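PDB 1X0G: IscA from Thermosynechococcus elongatus, which binds a [2Fe-2S] cluster and probably serves as a scaffold in the biosynthesis of iron-sulfur clusters. Local coordinates for residues I30-S35 and M105-S110; L77-I82 and G88-H93. All coordinates share one frame; numbering follows the deposited sequence.

Interaction 1 of 2, residues I30-S35 and M105-S110; sequences IQVQPS and MAFRVS. With NA (sodium ion), chain G.
Ser35 and Ala106 meet through their side chains, the hydroxyl OG of Ser35 resting 3.6 Å from the methyl CB of Ala106. This is a van der Waals contact; the same OG has a hydrogen bond with the backbone O of Cys37. The hydroxyl reaches toward the methyl because it is anti to the backbone N of Ser35 (chi1 176°), on the side of the carbonyl carbon. The second point of touch is looser: CG1 of Val32 approaches CZ of Phe107 at 4.3 Å, at the edge of the ring and near its plane. The CB of Phe107 starts out away from residues 30-35, but with CG set between the backbone N and the carbonyl carbon (chi1 63°) the ring swings back to bring CZ to Val32.

No hydrogen bond links the two segments, and the closest CA pair, Ser35 and Ala106, is 6.8 Å apart. Both observations fit the sheet order, in which strand 40-46 runs between strands 27-34 and 106-108. That middle strand supplies Tyr42, whose ring stacks with Phe107, and Trp40, which touches Val32; Leu73 and Leu74 of helix 71-74 also pack on Val32. Farther out, the carbonyl O of Ser35 binds a sodium ion at 2.5 Å. Water 1 joins it, as do the carbonyl oxygens of Glu36 and Gly38 and that of Glu36 from the second subunit.

On the Ala106 side the methyl lies beside Cys37 and Cys101 and touches the [2Fe-2S] cluster. The chemistry is thus divided: Ser35 directs its hydroxyl to the backbone O of Cys37, a cluster-binding residue, and its carbonyl to a metal shared between subunits, while contact across the segments is left to dispersion and buries merely 101 Å².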
ATOM      1  N   ILE C  30      -9.783  17.273   4.807  1.00 61.57           N
ATOM      2  CA  ILE C  30      -8.606  16.500   5.162  1.00 61.86           C
ATOM      3  C   ILE C  30      -8.891  14.990   5.104  1.00 62.71           C
ATOM      4  O   ILE C  30      -9.982  14.462   5.508  1.00 61.87           O
ATOM      5  CB  ILE C  30      -8.147  16.838   6.532  1.00 61.81           C
ATOM      6  CG1 ILE C  30      -7.961  18.310   6.663  1.00 60.90           C
ATOM      7  CG2 ILE C  30      -6.702  16.339   6.809  1.00 62.24           C
ATOM      8  CD1 ILE C  30      -7.404  18.596   8.056  1.00 62.70           C
ATOM      9  N   GLN C  31      -7.927  14.295   4.518  1.00 64.14           N
ATOM     10  CA  GLN C  31      -7.993  12.831   4.487  1.00 65.13           C
ATOM     11  C   GLN C  31      -6.531  12.355   4.461  1.00 66.24           C
ATOM     12  O   GLN C  31      -5.635  13.238   4.482  1.00 67.66           O
ATOM     13  CB  GLN C  31      -8.844  12.363   3.331  1.00 63.42           C
ATOM     14  CG  GLN C  31      -8.179  12.246   2.025  1.00 64.33           C
ATOM     15  CD  GLN C  31      -9.131  11.777   0.946  1.00 69.42           C
ATOM     16  OE1 GLN C  31     -10.248  11.335   1.237  1.00 73.99           O
ATOM     17  NE2 GLN C  31      -8.728  11.900  -0.305  1.00 70.84           N
ATOM     18  N   VAL C  32      -6.275  11.037   4.426  1.00 65.30           N
ATOM     19  CA  VAL C  32      -4.916  10.514   4.270  1.00 64.28           C
ATOM     20  C   VAL C  32      -4.793   9.677   3.048  1.00 63.15           C
ATOM     21  O   VAL C  32      -5.764   9.296   2.482  1.00 63.52           O
ATOM     22  CB  VAL C  32      -4.523   9.577   5.443  1.00 65.33           C
ATOM     23  CG1 VAL C  32      -4.585  10.274   6.709  1.00 63.66           C
ATOM     24  CG2 VAL C  32      -5.412   8.343   5.488  1.00 61.59           C
ATOM     25  N   GLN C  33      -3.587   9.285   2.687  1.00 63.41           N
ATOM     26  CA  GLN C  33      -3.360   8.495   1.475  1.00 63.52           C
ATOM     27  C   GLN C  33      -2.146   7.660   1.790  1.00 61.50           C
ATOM     28  O   GLN C  33      -1.262   8.177   2.406  1.00 64.11           O
ATOM     29  CB  GLN C  33      -2.877   9.459   0.486  1.00 63.81           C
ATOM     30  CG  GLN C  33      -3.444   9.330  -0.832  1.00 76.74           C
ATOM     31  CD  GLN C  33      -2.317   9.571  -1.902  1.00 92.20           C
ATOM     32  OE1 GLN C  33      -1.530  10.585  -1.779  1.00 95.87           O
ATOM     33  NE2 GLN C  33      -2.214   8.637  -2.946  1.00 91.97           N
ATOM     34  N   PRO C  34      -2.067   6.395   1.406  1.00 59.12           N
ATOM     35  CA  PRO C  34      -0.890   5.608   1.705  1.00 58.05           C
ATOM     36  C   PRO C  34       0.339   6.340   1.247  1.00 59.76           C
ATOM     37  O   PRO C  34       0.253   7.080   0.301  1.00 60.05           O
ATOM     38  CB  PRO C  34      -1.023   4.409   0.789  1.00 58.22           C
ATOM     39  CG  PRO C  34      -2.501   4.286   0.549  1.00 58.71           C
ATOM     40  CD  PRO C  34      -3.089   5.642   0.660  1.00 59.00           C
ATOM     41  N   SER C  35       1.498   6.126   1.878  1.00 60.20           N
ATOM     42  CA  SER C  35       2.637   6.979   1.673  1.00 60.24           C
ATOM     43  C   SER C  35       3.929   6.166   1.485  1.00 60.78           C
ATOM     44  O   SER C  35       4.101   5.083   2.007  1.00 61.24           O
ATOM     45  CB  SER C  35       2.776   7.903   2.849  1.00 60.73           C
ATOM     46  OG  SER C  35       3.961   8.665   2.683  1.00 64.69           O
ATOM     47  N   MET C 105       5.315  15.741   5.838  1.00 74.37           N
ATOM     48  CA  MET C 105       4.069  15.486   5.130  1.00 73.39           C
ATOM     49  C   MET C 105       3.454  14.144   5.519  1.00 71.58           C
ATOM     50  O   MET C 105       2.254  13.937   5.405  1.00 70.15           O
ATOM     51  CB  MET C 105       4.250  15.592   3.600  1.00 75.85           C
ATOM     52  CG  MET C 105       4.691  17.031   3.047  1.00 81.88           C
ATOM     53  SD  MET C 105       3.675  18.399   3.739  1.00 99.11           S
ATOM     54  CE  MET C 105       4.588  19.081   5.157  1.00 97.34           C
ATOM     55  N   ALA C 106       4.294  13.242   5.982  1.00 69.74           N
ATOM     56  CA  ALA C 106       3.927  11.881   6.173  1.00 69.01           C
ATOM     57  C   ALA C 106       4.094  11.443   7.638  1.00 69.19           C
ATOM     58  O   ALA C 106       5.057  11.856   8.320  1.00 69.82           O
ATOM     59  CB  ALA C 106       4.849  11.027   5.271  1.00 69.25           C
ATOM     60  N   PHE C 107       3.248  10.537   8.108  1.00 68.14           N
ATOM     61  CA  PHE C 107       3.497   9.936   9.408  1.00 68.55           C
ATOM     62  C   PHE C 107       3.217   8.452   9.501  1.00 71.00           C
ATOM     63  O   PHE C 107       2.424   7.954   8.732  1.00 71.74           O
ATOM     64  CB  PHE C 107       2.638  10.591  10.395  1.00 66.82           C
ATOM     65  CG  PHE C 107       1.210  10.400  10.138  1.00 63.99           C
ATOM     66  CD1 PHE C 107       0.475   9.538  10.921  1.00 65.49           C
ATOM     67  CD2 PHE C 107       0.574  11.104   9.152  1.00 60.06           C
ATOM     68  CE1 PHE C 107      -0.894   9.389  10.746  1.00 60.79           C
ATOM     69  CE2 PHE C 107      -0.738  10.941   8.936  1.00 63.02           C
ATOM     70  CZ  PHE C 107      -1.505  10.094   9.747  1.00 62.24           C
ATOM     71  N   ARG C 108       3.871   7.731  10.430  1.00 73.45           N
ATOM     72  CA  ARG C 108       3.460   6.308  10.714  1.00 75.12           C
ATOM     73  C   ARG C 108       2.589   6.263  11.937  1.00 75.40           C
ATOM     74  O   ARG C 108       2.618   7.208  12.704  1.00 75.14           O
ATOM     75  CB  ARG C 108       4.613   5.266  10.767  1.00 75.71           C
ATOM     76  CG  ARG C 108       6.063   5.769  10.799  1.00 77.56           C
ATOM     77  CD  ARG C 108       7.046   4.665  10.502  1.00 80.31           C
ATOM     78  NE  ARG C 108       7.534   4.682   9.113  1.00 87.07           N
ATOM     79  CZ  ARG C 108       8.791   4.365   8.719  1.00 90.23           C
ATOM     80  NH1 ARG C 108       9.732   3.994   9.605  1.00 88.85           N
ATOM     81  NH2 ARG C 108       9.133   4.447   7.424  1.00 89.39           N
ATOM     82  N   VAL C 109       1.753   5.238  12.086  1.00 76.24           N
ATOM     83  CA  VAL C 109       1.064   5.015  13.402  1.00 77.61           C
ATOM     84  C   VAL C 109       1.551   3.757  14.129  1.00 78.12           C
ATOM     85  O   VAL C 109       2.291   2.944  13.555  1.00 78.12           O
ATOM     86  CB  VAL C 109      -0.449   4.962  13.301  1.00 77.34           C
ATOM     87  CG1 VAL C 109      -0.999   6.357  13.293  1.00 77.73           C
ATOM     88  CG2 VAL C 109      -0.848   4.209  12.059  1.00 77.58           C
ATOM     89  N   SER C 110       1.139   3.576  15.373  1.00 79.08           N
ATOM     90  CA  SER C 110       1.753   2.497  16.155  1.00 80.55           C
ATOM     91  C   SER C 110       1.328   1.123  15.650  1.00 80.52           C
ATOM     92  O   SER C 110       0.215   0.964  15.201  1.00 80.44           O
ATOM     93  CB  SER C 110       1.389   2.636  17.618  1.00 80.90           C
ATOM     94  OG  SER C 110      -0.023   2.593  17.729  1.00 84.38           O
TER
HETATM   95 NA    NA G1001       5.745   3.521   3.041  1.00 55.56          NA
HETATM   96  O   HOH W   1       6.640   2.697   1.276  1.00 56.61           O

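Interaction 2 of 2, residues L77-I82 and G88-H93; sequences LRVDYI and GAFRFH
Tyr81 and Phe90 face each other as a non-hydrogen-bonded pair, and the tyrosine can be traced past Ala89 toward Gly88, just before strand 89-93. Its CB lies 4.1 Å from CD2 of Phe90, and its CG is 3.9 Å from the carbonyl O of Ala89. With CG anti to the backbone N (chi1 -178°), the ring is carried along the partner segment. CD1 sits 3.7 Å above the plane of the Phe90 ring, over its centre, which makes an edge-to-face pair with planes at 61°. Next, CE1 comes to 3.3 Å from the backbone N of Ala89, and CZ passes 3.5 Å from CA of Gly88. At the tip, OH has a hydrogen bond with the O of Gly87, which ties the polar end to the connection between the strands.

On the same face, CG2 of Val79 lies 3.7 Å from CD2 of Phe92, the two side chains pointing the same way. The other face is mostly polar. There NH2 of Arg78 stands over the imidazole of His93, 3.3 Å from CG, with guanidinium and ring planes only 10° apart. Asp80 turns OD1 to the hydroxyl of Thr5, and water 2 donates to the O of Ile82 while accepting a weak bond from NH1 of Arg91.

Six backbone hydrogen bonds, paired at Arg78-His93, Asp80-Arg91 and Ile82-Ala89, fix the register. Strands 78-82 and 89-93, consecutive in the chain and joined by residues 83-87, therefore form an antiparallel beta hairpin, with apolar and aromatic side chains on one face, against helix 6-15, and mostly polar ones on the other.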
ATOM      1  N   LEU C  77      -5.621  16.360  15.304  1.00 72.26           N
ATOM      2  CA  LEU C  77      -4.637  17.010  14.479  1.00 71.39           C
ATOM      3  C   LEU C  77      -4.747  18.531  14.681  1.00 71.48           C
ATOM      4  O   LEU C  77      -5.839  19.101  14.808  1.00 68.82           O
ATOM      5  CB  LEU C  77      -4.946  16.716  13.036  1.00 70.68           C
ATOM      6  CG  LEU C  77      -3.976  17.231  12.037  1.00 68.91           C
ATOM      7  CD1 LEU C  77      -2.752  16.350  12.196  1.00 70.16           C
ATOM      8  CD2 LEU C  77      -4.634  17.051  10.665  1.00 59.50           C
ATOM      9  N   ARG C  78      -3.575  19.149  14.705  1.00 71.24           N
ATOM     10  CA  ARG C  78      -3.458  20.565  14.578  1.00 71.67           C
ATOM     11  C   ARG C  78      -2.569  20.814  13.367  1.00 70.96           C
ATOM     12  O   ARG C  78      -1.523  20.153  13.158  1.00 71.13           O
ATOM     13  CB  ARG C  78      -2.834  21.196  15.834  1.00 72.46           C
ATOM     14  CG  ARG C  78      -3.582  20.860  17.139  1.00 76.82           C
ATOM     15  CD  ARG C  78      -2.879  21.455  18.344  1.00 82.16           C
ATOM     16  NE  ARG C  78      -1.437  21.216  18.298  1.00 86.78           N
ATOM     17  CZ  ARG C  78      -0.529  22.085  17.827  1.00 90.04           C
ATOM     18  NH1 ARG C  78      -0.911  23.268  17.329  1.00 91.44           N
ATOM     19  NH2 ARG C  78       0.767  21.762  17.836  1.00 88.13           N
ATOM     20  N   VAL C  79      -2.995  21.804  12.598  1.00 68.93           N
ATOM     21  CA  VAL C  79      -2.420  22.107  11.332  1.00 66.60           C
ATOM     22  C   VAL C  79      -1.971  23.538  11.476  1.00 66.90           C
ATOM     23  O   VAL C  79      -2.752  24.401  11.912  1.00 66.50           O
ATOM     24  CB  VAL C  79      -3.521  22.019  10.209  1.00 66.49           C
ATOM     25  CG1 VAL C  79      -3.020  22.610   8.909  1.00 63.61           C
ATOM     26  CG2 VAL C  79      -4.015  20.587  10.003  1.00 64.32           C
ATOM     27  N   ASP C  80      -0.725  23.801  11.079  1.00 66.24           N
ATOM     28  CA  ASP C  80      -0.138  25.133  11.156  1.00 65.15           C
ATOM     29  C   ASP C  80       0.352  25.451   9.736  1.00 64.20           C
ATOM     30  O   ASP C  80       0.440  24.552   8.879  1.00 63.50           O
ATOM     31  CB  ASP C  80       1.037  24.983  12.060  1.00 65.82           C
ATOM     32  CG  ASP C  80       1.618  26.285  12.523  1.00 68.60           C
ATOM     33  OD1 ASP C  80       0.988  27.371  12.460  1.00 71.17           O
ATOM     34  OD2 ASP C  80       2.763  26.194  13.003  1.00 72.08           O
ATOM     35  N   TYR C  81       0.670  26.706   9.463  1.00 62.28           N
ATOM     36  CA  TYR C  81       1.330  27.001   8.224  1.00 61.71           C
ATOM     37  C   TYR C  81       2.596  27.815   8.509  1.00 61.27           C
ATOM     38  O   TYR C  81       2.489  28.799   9.189  1.00 61.48           O
ATOM     39  CB  TYR C  81       0.394  27.765   7.317  1.00 62.03           C
ATOM     40  CG  TYR C  81       0.997  28.071   5.962  1.00 61.28           C
ATOM     41  CD1 TYR C  81       1.068  27.103   4.958  1.00 59.09           C
ATOM     42  CD2 TYR C  81       1.488  29.353   5.670  1.00 63.66           C
ATOM     43  CE1 TYR C  81       1.600  27.401   3.674  1.00 58.21           C
ATOM     44  CE2 TYR C  81       2.036  29.636   4.397  1.00 65.65           C
ATOM     45  CZ  TYR C  81       2.073  28.630   3.426  1.00 61.82           C
ATOM     46  OH  TYR C  81       2.612  28.910   2.220  1.00 67.79           O
ATOM     47  N   ILE C  82       3.770  27.417   7.993  1.00 59.90           N
ATOM     48  CA  ILE C  82       5.024  28.106   8.246  1.00 58.48           C
ATOM     49  C   ILE C  82       5.658  28.677   6.961  1.00 57.85           C
ATOM     50  O   ILE C  82       5.850  27.939   6.028  1.00 58.92           O
ATOM     51  CB  ILE C  82       5.962  27.143   9.024  1.00 59.70           C
ATOM     52  CG1 ILE C  82       5.410  27.001  10.437  1.00 60.46           C
ATOM     53  CG2 ILE C  82       7.459  27.643   9.094  1.00 53.40           C
ATOM     54  CD1 ILE C  82       6.223  26.102  11.320  1.00 64.80           C
ATOM     55  N   GLY C  88       6.024  28.355   1.592  1.00 58.15           N
ATOM     56  CA  GLY C  88       5.470  28.084   2.887  1.00 57.79           C
ATOM     57  C   GLY C  88       5.126  26.639   2.795  1.00 58.82           C
ATOM     58  O   GLY C  88       5.273  26.048   1.757  1.00 59.18           O
ATOM     59  N   ALA C  89       4.659  26.063   3.885  1.00 59.65           N
ATOM     60  CA  ALA C  89       4.142  24.697   3.897  1.00 59.70           C
ATOM     61  C   ALA C  89       3.294  24.528   5.141  1.00 61.27           C
ATOM     62  O   ALA C  89       3.575  25.114   6.195  1.00 61.14           O
ATOM     63  CB  ALA C  89       5.245  23.698   3.877  1.00 56.61           C
ATOM     64  N   PHE C  90       2.239  23.742   5.012  1.00 63.30           N
ATOM     65  CA  PHE C  90       1.496  23.290   6.181  1.00 64.79           C
ATOM     66  C   PHE C  90       2.321  22.398   7.026  1.00 65.43           C
ATOM     67  O   PHE C  90       3.158  21.710   6.498  1.00 65.90           O
ATOM     68  CB  PHE C  90       0.242  22.564   5.740  1.00 64.61           C
ATOM     69  CG  PHE C  90      -0.695  23.475   5.067  1.00 65.14           C
ATOM     70  CD1 PHE C  90      -0.734  23.539   3.672  1.00 63.13           C
ATOM     71  CD2 PHE C  90      -1.449  24.388   5.828  1.00 62.41           C
ATOM     72  CE1 PHE C  90      -1.556  24.473   3.053  1.00 63.27           C
ATOM     73  CE2 PHE C  90      -2.331  25.287   5.215  1.00 62.22           C
ATOM     74  CZ  PHE C  90      -2.376  25.346   3.836  1.00 61.58           C
ATOM     75  N   ARG C  91       2.090  22.452   8.338  1.00 66.25           N
ATOM     76  CA  ARG C  91       2.749  21.583   9.301  1.00 67.05           C
ATOM     77  C   ARG C  91       1.667  20.907   9.982  1.00 66.62           C
ATOM     78  O   ARG C  91       0.635  21.503  10.189  1.00 66.97           O
ATOM     79  CB  ARG C  91       3.464  22.378  10.407  1.00 66.80           C
ATOM     80  CG  ARG C  91       4.844  22.803  10.109  1.00 70.65           C
ATOM     81  CD  ARG C  91       5.810  21.642   9.750  1.00 79.20           C
ATOM     82  NE  ARG C  91       7.120  22.259   9.506  1.00 82.36           N
ATOM     83  CZ  ARG C  91       7.468  22.859   8.363  1.00 82.70           C
ATOM     84  NH1 ARG C  91       6.606  22.862   7.333  1.00 81.60           N
ATOM     85  NH2 ARG C  91       8.669  23.455   8.259  1.00 79.81           N
ATOM     86  N   PHE C  92       1.925  19.699  10.434  1.00 68.26           N
ATOM     87  CA  PHE C  92       0.919  18.927  11.145  1.00 70.03           C
ATOM     88  C   PHE C  92       1.407  18.375  12.436  1.00 70.62           C
ATOM     89  O   PHE C  92       2.480  17.820  12.521  1.00 72.64           O
ATOM     90  CB  PHE C  92       0.599  17.742  10.303  1.00 70.07           C
ATOM     91  CG  PHE C  92       0.025  18.110   9.015  1.00 70.61           C
ATOM     92  CD1 PHE C  92       0.843  18.322   7.912  1.00 68.39           C
ATOM     93  CD2 PHE C  92      -1.337  18.310   8.888  1.00 71.36           C
ATOM     94  CE1 PHE C  92       0.282  18.679   6.675  1.00 71.31           C
ATOM     95  CE2 PHE C  92      -1.894  18.669   7.624  1.00 68.96           C
ATOM     96  CZ  PHE C  92      -1.102  18.833   6.548  1.00 67.56           C
ATOM     97  N   HIS C  93       0.603  18.482  13.451  1.00 70.28           N
ATOM     98  CA  HIS C  93       1.005  17.912  14.684  1.00 69.79           C
ATOM     99  C   HIS C  93      -0.138  16.954  14.961  1.00 68.91           C
ATOM    100  O   HIS C  93      -1.287  17.377  15.151  1.00 70.12           O
ATOM    101  CB  HIS C  93       1.140  19.007  15.730  1.00 70.16           C
ATOM    102  CG  HIS C  93       2.078  20.098  15.321  1.00 73.19           C
ATOM    103  ND1 HIS C  93       3.444  20.004  15.495  1.00 74.99           N
ATOM    104  CD2 HIS C  93       1.849  21.312  14.754  1.00 74.79           C
ATOM    105  CE1 HIS C  93       4.013  21.111  15.046  1.00 75.15           C
ATOM    106  NE2 HIS C  93       3.071  21.914  14.581  1.00 74.36           N
TER
HETATM  107  O   HOH W   2       7.172  25.620   6.137  1.00 62.54           O

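Interactions 1 and 2 have their centres about 14 Å apart yet touch directly. CE of Met105 packs 3.3 Å from the carbonyl O of Phe90, and CD1 of Ile30 meets CD2 of Leu77 at 4.1 Å, so each segment of interaction 2 touches one segment of interaction 1. Tyr42 ties them further, since its ring stacks with both Phe107 and Phe92. Their distances to the [2Fe-2S] cluster differ: the side chain of Ala106 is about 4 Å away, that of Phe92 about 10 Å. Met86 of the third subunit packs on Met105 and Phe92, joining both contacts to the assembly.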